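Side-chain contacts in DMATS type aromatic prenyltransferase (Micromonospora olivasterospora, PDB 6ZRY), which probably transfers a dimethylallyl group to the indole of tryptophan, which it binds inside the antiparallel barrel of an ABBA prenyltransferase fold: residues H182-G187 / L212-H217; W222-A227 / V272-Y277. One frame throughout, in Å; residues are numbered along the deposited sequence.

Interaction 1 (H182-G187 / L212-H217); sequences HGVRPG and LYLTHH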
loop_
_atom_site.group_PDB
_atom_site.type_symbol
_atom_site.label_atom_id
_atom_site.label_comp_id
_atom_site.label_asym_id
_atom_site.label_seq_id
_atom_site.Cartn_x
_atom_site.Cartn_y
_atom_site.Cartn_z
ATOM N N HIS A 182 1.980 -24.006 -5.118
ATOM C CA HIS A 182 3.459 -24.035 -5.336
ATOM C C HIS A 182 4.185 -22.802 -4.774
ATOM O O HIS A 182 5.411 -22.804 -4.890
ATOM C CB HIS A 182 3.766 -24.236 -6.838
ATOM C CG HIS A 182 3.227 -25.533 -7.321
ATOM N ND1 HIS A 182 3.716 -26.734 -6.878
ATOM C CD2 HIS A 182 2.184 -25.804 -8.137
ATOM C CE1 HIS A 182 2.988 -27.725 -7.426
ATOM N NE2 HIS A 182 2.048 -27.164 -8.205
ATOM N N GLY A 183 3.467 -21.812 -4.187
ATOM C CA GLY A 183 4.049 -20.508 -3.785
ATOM C C GLY A 183 3.894 -20.178 -2.305
ATOM O O GLY A 183 4.344 -19.104 -1.921
ATOM N N VAL A 184 3.293 -21.057 -1.480
ATOM C CA VAL A 184 3.040 -20.763 -0.031
ATOM C C VAL A 184 3.876 -21.705 0.854
ATOM O O VAL A 184 3.879 -22.899 0.579
ATOM C CB VAL A 184 1.525 -20.826 0.260
ATOM C CG1 VAL A 184 1.214 -20.801 1.752
ATOM C CG2 VAL A 184 0.791 -19.691 -0.453
ATOM N N ARG A 185 4.560 -21.172 1.891
ATOM C CA ARG A 185 5.472 -21.966 2.778
ATOM C C ARG A 185 4.728 -23.223 3.230
ATOM O O ARG A 185 3.559 -23.150 3.582
ATOM C CB ARG A 185 5.946 -21.159 3.995
ATOM C CG ARG A 185 7.091 -20.201 3.708
ATOM C CD ARG A 185 7.559 -19.463 4.955
ATOM N NE ARG A 185 6.617 -18.443 5.411
ATOM C CZ ARG A 185 6.789 -17.669 6.487
ATOM N NH1 ARG A 185 7.876 -17.785 7.236
ATOM N NH2 ARG A 185 5.871 -16.772 6.805
ATOM N N PRO A 186 5.360 -24.416 3.212
ATOM C CA PRO A 186 4.679 -25.644 3.629
ATOM C C PRO A 186 3.899 -25.480 4.954
ATOM O O PRO A 186 4.521 -25.193 5.954
ATOM C CB PRO A 186 5.835 -26.660 3.778
ATOM C CG PRO A 186 6.913 -26.153 2.819
ATOM C CD PRO A 186 6.757 -24.646 2.804
ATOM N N GLY A 187 2.565 -25.632 4.900
ATOM C CA GLY A 187 1.642 -25.650 6.064
ATOM C C GLY A 187 1.392 -24.269 6.674
ATOM O O GLY A 187 1.118 -24.207 7.900
ATOM N N LEU A 212 -2.686 -9.328 -5.486
ATOM C CA LEU A 212 -2.839 -9.995 -4.184
ATOM C C LEU A 212 -1.573 -9.795 -3.372
ATOM O O LEU A 212 -0.493 -10.113 -3.876
ATOM C CB LEU A 212 -3.126 -11.478 -4.407
ATOM C CG LEU A 212 -3.430 -12.285 -3.147
ATOM C CD1 LEU A 212 -4.747 -11.875 -2.517
ATOM C CD2 LEU A 212 -3.433 -13.769 -3.451
ATOM N N TYR A 213 -1.719 -9.371 -2.133
ATOM C CA TYR A 213 -0.580 -9.156 -1.219
ATOM C C TYR A 213 -0.580 -10.231 -0.148
ATOM O O TYR A 213 -1.662 -10.437 0.468
ATOM C CB TYR A 213 -0.680 -7.799 -0.550
ATOM C CG TYR A 213 -0.504 -6.578 -1.412
ATOM C CD1 TYR A 213 -1.402 -6.254 -2.420
ATOM C CD2 TYR A 213 0.492 -5.648 -1.120
ATOM C CE1 TYR A 213 -1.275 -5.099 -3.171
ATOM C CE2 TYR A 213 0.626 -4.480 -1.862
ATOM C CZ TYR A 213 -0.268 -4.206 -2.888
ATOM O OH TYR A 213 -0.188 -3.056 -3.620
ATOM N N LEU A 214 0.561 -10.875 0.065
ATOM C CA LEU A 214 0.783 -11.911 1.117
ATOM C C LEU A 214 1.748 -11.334 2.147
ATOM O O LEU A 214 2.765 -10.799 1.723
ATOM C CB LEU A 214 1.415 -13.148 0.494
ATOM C CG LEU A 214 0.498 -14.181 -0.123
ATOM C CD1 LEU A 214 -0.393 -13.575 -1.171
ATOM C CD2 LEU A 214 1.349 -15.312 -0.748
ATOM N N THR A 215 1.448 -11.474 3.419
ATOM C CA THR A 215 2.348 -11.099 4.518
ATOM C C THR A 215 3.034 -12.368 4.984
ATOM O O THR A 215 2.326 -13.342 5.320
ATOM C CB THR A 215 1.608 -10.370 5.639
ATOM O OG1 THR A 215 0.982 -9.206 5.075
ATOM C CG2 THR A 215 2.523 -9.981 6.776
ATOM N N HIS A 216 4.355 -12.356 4.981
ATOM C CA HIS A 216 5.219 -13.492 5.343
ATOM C C HIS A 216 5.741 -13.274 6.762
ATOM O O HIS A 216 6.778 -12.608 6.907
ATOM C CB HIS A 216 6.363 -13.627 4.326
ATOM C CG HIS A 216 5.910 -13.841 2.928
ATOM N ND1 HIS A 216 5.315 -15.028 2.512
ATOM C CD2 HIS A 216 5.998 -13.064 1.830
ATOM C CE1 HIS A 216 5.028 -14.948 1.236
ATOM N NE2 HIS A 216 5.457 -13.776 0.786
ATOM N N HIS A 217 5.059 -13.786 7.768
ATOM C CA HIS A 217 5.417 -13.559 9.192
ATOM C C HIS A 217 6.719 -14.293 9.528
ATOM O O HIS A 217 6.862 -15.444 9.110
ATOM C CB HIS A 217 4.257 -13.949 10.112
ATOM C CG HIS A 217 3.110 -13.015 9.988
ATOM N ND1 HIS A 217 3.083 -11.788 10.637
ATOM C CD2 HIS A 217 1.999 -13.078 9.224
ATOM C CE1 HIS A 217 1.971 -11.157 10.321
ATOM N NE2 HIS A 217 1.283 -11.932 9.439
#
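The guanidinium of R185 reaches the backbone carbonyl of H217, joining the loop that follows helix 174-182 to the interrupted later part of barrel strand 209-220 in the ABBA fold, in which helices surround a central antiparallel barrel. The polar grip is end-on, with two nitrogens on one oxygen. R185 NH2 donates to H217 O at 2.8 Å with an N-H...O angle of 158°. The second bond, from R185 NH1 to H217 O, is longer at 3.2 Å and more bent. H217 O sits almost exactly in the guanidinium plane, while both nitrogens come from the same face of the carbonyl plane. The bend that delivers the group lies at chi3 (-73°), in an otherwise extended chain beyond CB.

Charge adds a second layer. R185 NH2 also forms a salt bridge with D193 OD1 on strand 193-201, and the same carboxylate oxygen is hydrogen-bonded to H216 ND1; D193 thus bonds to both the arginine and the imidazole, which should restrict how they turn, and its charge may stabilise a protonated H216. With an alanine instead of R185, H217 O loses both of these donors and D193 its arginine partner, and the loop would probably be held less firmly to the strand.

Apolar contact is sparser. V184 CG2 lies 4.4 Å from L214 CD2, and L214 in turn touches L179 of helix 174-182, so the L214 side chain lies on the helix-facing side of the strand. Y213, whose side chain alternates with L214, instead meets the rings of F197 and Y277. R185 NH2 also approaches H216 CB, at 4.0 Å. Within the strand segment, the H217 imidazole has T215 CG2 over one face, offset toward the rim and 3.5 Å above the ring plane.

Interaction 2 (W222-A227 / V272-Y277); sequences WDVTRA and VGYSIY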
loop_
_atom_site.group_PDB
_atom_site.type_symbol
_atom_site.label_atom_id
_atom_site.label_comp_id
_atom_site.label_asym_id
_atom_site.label_seq_id
_atom_site.Cartn_x
_atom_site.Cartn_y
_atom_site.Cartn_z
ATOM N N TRP A 222 15.095 -16.489 1.957
ATOM C CA TRP A 222 15.084 -17.755 1.169
ATOM C C TRP A 222 13.644 -18.165 0.846
ATOM O O TRP A 222 13.344 -18.500 -0.320
ATOM C CB TRP A 222 15.790 -18.833 1.963
ATOM C CG TRP A 222 15.785 -20.198 1.353
ATOM C CD1 TRP A 222 14.948 -21.224 1.681
ATOM C CD2 TRP A 222 16.702 -20.730 0.372
ATOM N NE1 TRP A 222 15.273 -22.351 0.981
ATOM C CE2 TRP A 222 16.330 -22.077 0.154
ATOM C CE3 TRP A 222 17.763 -20.207 -0.378
ATOM C CZ2 TRP A 222 16.994 -22.901 -0.761
ATOM C CZ3 TRP A 222 18.435 -21.030 -1.269
ATOM C CH2 TRP A 222 18.052 -22.361 -1.458
ATOM N N ASP A 223 12.785 -18.139 1.838
ATOM C CA ASP A 223 11.377 -18.594 1.701
ATOM C C ASP A 223 10.545 -17.556 0.933
ATOM O O ASP A 223 9.731 -17.950 0.147
ATOM C CB ASP A 223 10.764 -18.909 3.059
ATOM C CG ASP A 223 11.370 -20.123 3.737
ATOM O OD1 ASP A 223 11.563 -21.158 3.046
ATOM O OD2 ASP A 223 11.628 -20.047 4.985
ATOM N N VAL A 224 10.746 -16.256 1.187
ATOM C CA VAL A 224 9.997 -15.208 0.490
ATOM C C VAL A 224 10.375 -15.217 -1.004
ATOM O O VAL A 224 9.486 -15.020 -1.839
ATOM C CB VAL A 224 10.227 -13.844 1.157
ATOM C CG1 VAL A 224 9.591 -12.733 0.379
ATOM C CG2 VAL A 224 9.733 -13.852 2.593
ATOM N N THR A 225 11.635 -15.425 -1.348
ATOM C CA THR A 225 12.075 -15.476 -2.780
ATOM C C THR A 225 11.608 -16.780 -3.407
ATOM O O THR A 225 11.399 -16.788 -4.608
ATOM C CB THR A 225 13.580 -15.232 -2.946
ATOM O OG1 THR A 225 14.333 -16.118 -2.125
ATOM C CG2 THR A 225 13.946 -13.801 -2.622
ATOM N N ARG A 226 11.450 -17.846 -2.637
ATOM C CA ARG A 226 10.868 -19.109 -3.185
ATOM C C ARG A 226 9.386 -18.843 -3.545
ATOM O O ARG A 226 8.959 -19.256 -4.625
ATOM C CB ARG A 226 11.003 -20.275 -2.203
ATOM C CG ARG A 226 10.334 -21.548 -2.701
ATOM C CD ARG A 226 10.660 -21.977 -4.122
ATOM N NE ARG A 226 9.850 -23.127 -4.455
ATOM C CZ ARG A 226 8.574 -23.078 -4.774
ATOM N NH1 ARG A 226 7.958 -21.906 -4.881
ATOM N NH2 ARG A 226 7.892 -24.206 -4.977
ATOM N N ALA A 227 8.657 -18.129 -2.705
ATOM C CA ALA A 227 7.275 -17.708 -3.015
ATOM C C ALA A 227 7.304 -16.848 -4.284
ATOM O O ALA A 227 6.530 -17.106 -5.217
ATOM C CB ALA A 227 6.668 -17.005 -1.850
ATOM N N VAL A 272 2.293 -12.263 -13.372
ATOM C CA VAL A 272 3.088 -11.540 -14.415
ATOM C C VAL A 272 3.836 -10.355 -13.801
ATOM O O VAL A 272 4.519 -9.634 -14.551
ATOM C CB VAL A 272 2.194 -11.088 -15.570
ATOM C CG1 VAL A 272 1.592 -12.292 -16.289
ATOM C CG2 VAL A 272 1.101 -10.123 -15.119
ATOM N N GLY A 273 3.646 -10.106 -12.522
ATOM C CA GLY A 273 4.298 -9.004 -11.809
ATOM C C GLY A 273 4.457 -9.398 -10.389
ATOM O O GLY A 273 3.572 -10.162 -9.895
ATOM N N TYR A 274 5.546 -8.963 -9.778
ATOM C CA TYR A 274 5.874 -9.215 -8.367
ATOM C C TYR A 274 6.446 -7.941 -7.767
ATOM O O TYR A 274 7.288 -7.323 -8.421
ATOM C CB TYR A 274 6.895 -10.334 -8.232
ATOM C CG TYR A 274 7.278 -10.595 -6.810
ATOM C CD1 TYR A 274 6.448 -11.305 -5.974
ATOM C CD2 TYR A 274 8.475 -10.107 -6.292
ATOM C CE1 TYR A 274 6.775 -11.529 -4.654
ATOM C CE2 TYR A 274 8.829 -10.342 -4.979
ATOM C CZ TYR A 274 7.975 -11.039 -4.160
ATOM O OH TYR A 274 8.305 -11.271 -2.865
ATOM N N SER A 275 6.047 -7.599 -6.552
ATOM C CA SER A 275 6.726 -6.580 -5.714
ATOM C C SER A 275 7.049 -7.169 -4.358
ATOM O O SER A 275 6.256 -7.937 -3.856
ATOM C CB SER A 275 5.919 -5.337 -5.561
ATOM O OG SER A 275 5.726 -4.738 -6.824
ATOM N N ILE A 276 8.193 -6.810 -3.822
ATOM C CA ILE A 276 8.623 -7.093 -2.436
ATOM C C ILE A 276 8.591 -5.760 -1.678
ATOM O O ILE A 276 9.071 -4.735 -2.233
ATOM C CB ILE A 276 10.005 -7.795 -2.406
ATOM C CG1 ILE A 276 10.476 -8.092 -0.985
ATOM C CG2 ILE A 276 11.080 -7.032 -3.165
ATOM C CD1 ILE A 276 9.680 -9.114 -0.263
ATOM N N TYR A 277 8.001 -5.763 -0.501
ATOM C CA TYR A 277 7.837 -4.580 0.361
ATOM C C TYR A 277 8.576 -4.839 1.645
ATOM O O TYR A 277 8.194 -5.718 2.414
ATOM C CB TYR A 277 6.360 -4.260 0.621
ATOM C CG TYR A 277 5.498 -4.174 -0.611
ATOM C CD1 TYR A 277 5.057 -5.330 -1.242
ATOM C CD2 TYR A 277 5.095 -2.965 -1.139
ATOM C CE1 TYR A 277 4.297 -5.286 -2.389
ATOM C CE2 TYR A 277 4.305 -2.895 -2.273
ATOM C CZ TYR A 277 3.902 -4.064 -2.902
ATOM O OH TYR A 277 3.118 -4.031 -4.023
HETATM O O HOH W 1 6.940 -13.120 -1.853
#
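The phenol ring of Y274 has a water in its plane at the hydroxyl edge, and Y274 OH lies 3.8 Å from V224 CG1. No atom of helix segment 222-227 stacks on a face of the ring; outside the two segments, Y262 of the adjacent strand 258-265 packs with it edge-to-face. At chi1 179° CG points away from the backbone N, and the ring extends from strand 273-278 toward the helix.

The apolar part centres on one methyl. V224 CG1 touches I276 CD1 at 3.7 Å, and the valine side chain crosses those of both I276 and Y274 at roughly right angles, so contact is confined to V224 CG1, the I276 CD1 methyl and the Y274 hydroxyl. Accordingly, only 104 Å² is buried between the segments. L258 and H216 also pack on V224, while I239 and C243 of helix 236-247 pack on Y274 and I276 respectively. The contact thus lies in the layer between barrel strand and outer helices.

The polar part runs through the water. It donates to V224 O at 3.2 Å and is hydrogen-bonded to Y274 OH; the modelled 2.5 Å between Y274 OH and the water is unusually short and doubtful in detail. With Y274 OH and V224 O 4.1 Å apart, the helix carbonyl and the phenol are probably bridged by this water, giving two buried polar atoms a shared partner in otherwise apolar packing.

The centres of interactions 1 and 2 lie about 9 Å apart, on the same side of the chain's centre. Both segments of interaction 1 precede those of interaction 2 in the chain: strand 209-220 runs directly into helix 221-228, and strand 258-265 lies between strands 209-220 and 273-278 in the same sheet. The two also touch directly. R226 NH1 approaches H182 O at 2.7 Å, a probable hydrogen bond, and R185 CD packs on D223 CB at 3.8 Å, tying loop 182-187 to the helix. On the barrel's inner side, Y213 CE2 meets Y277 OH at 3.3 Å. Both contacts thus lie on strands that also carry residues of the barrel interior, Y277 among them touching the bound tryptophan.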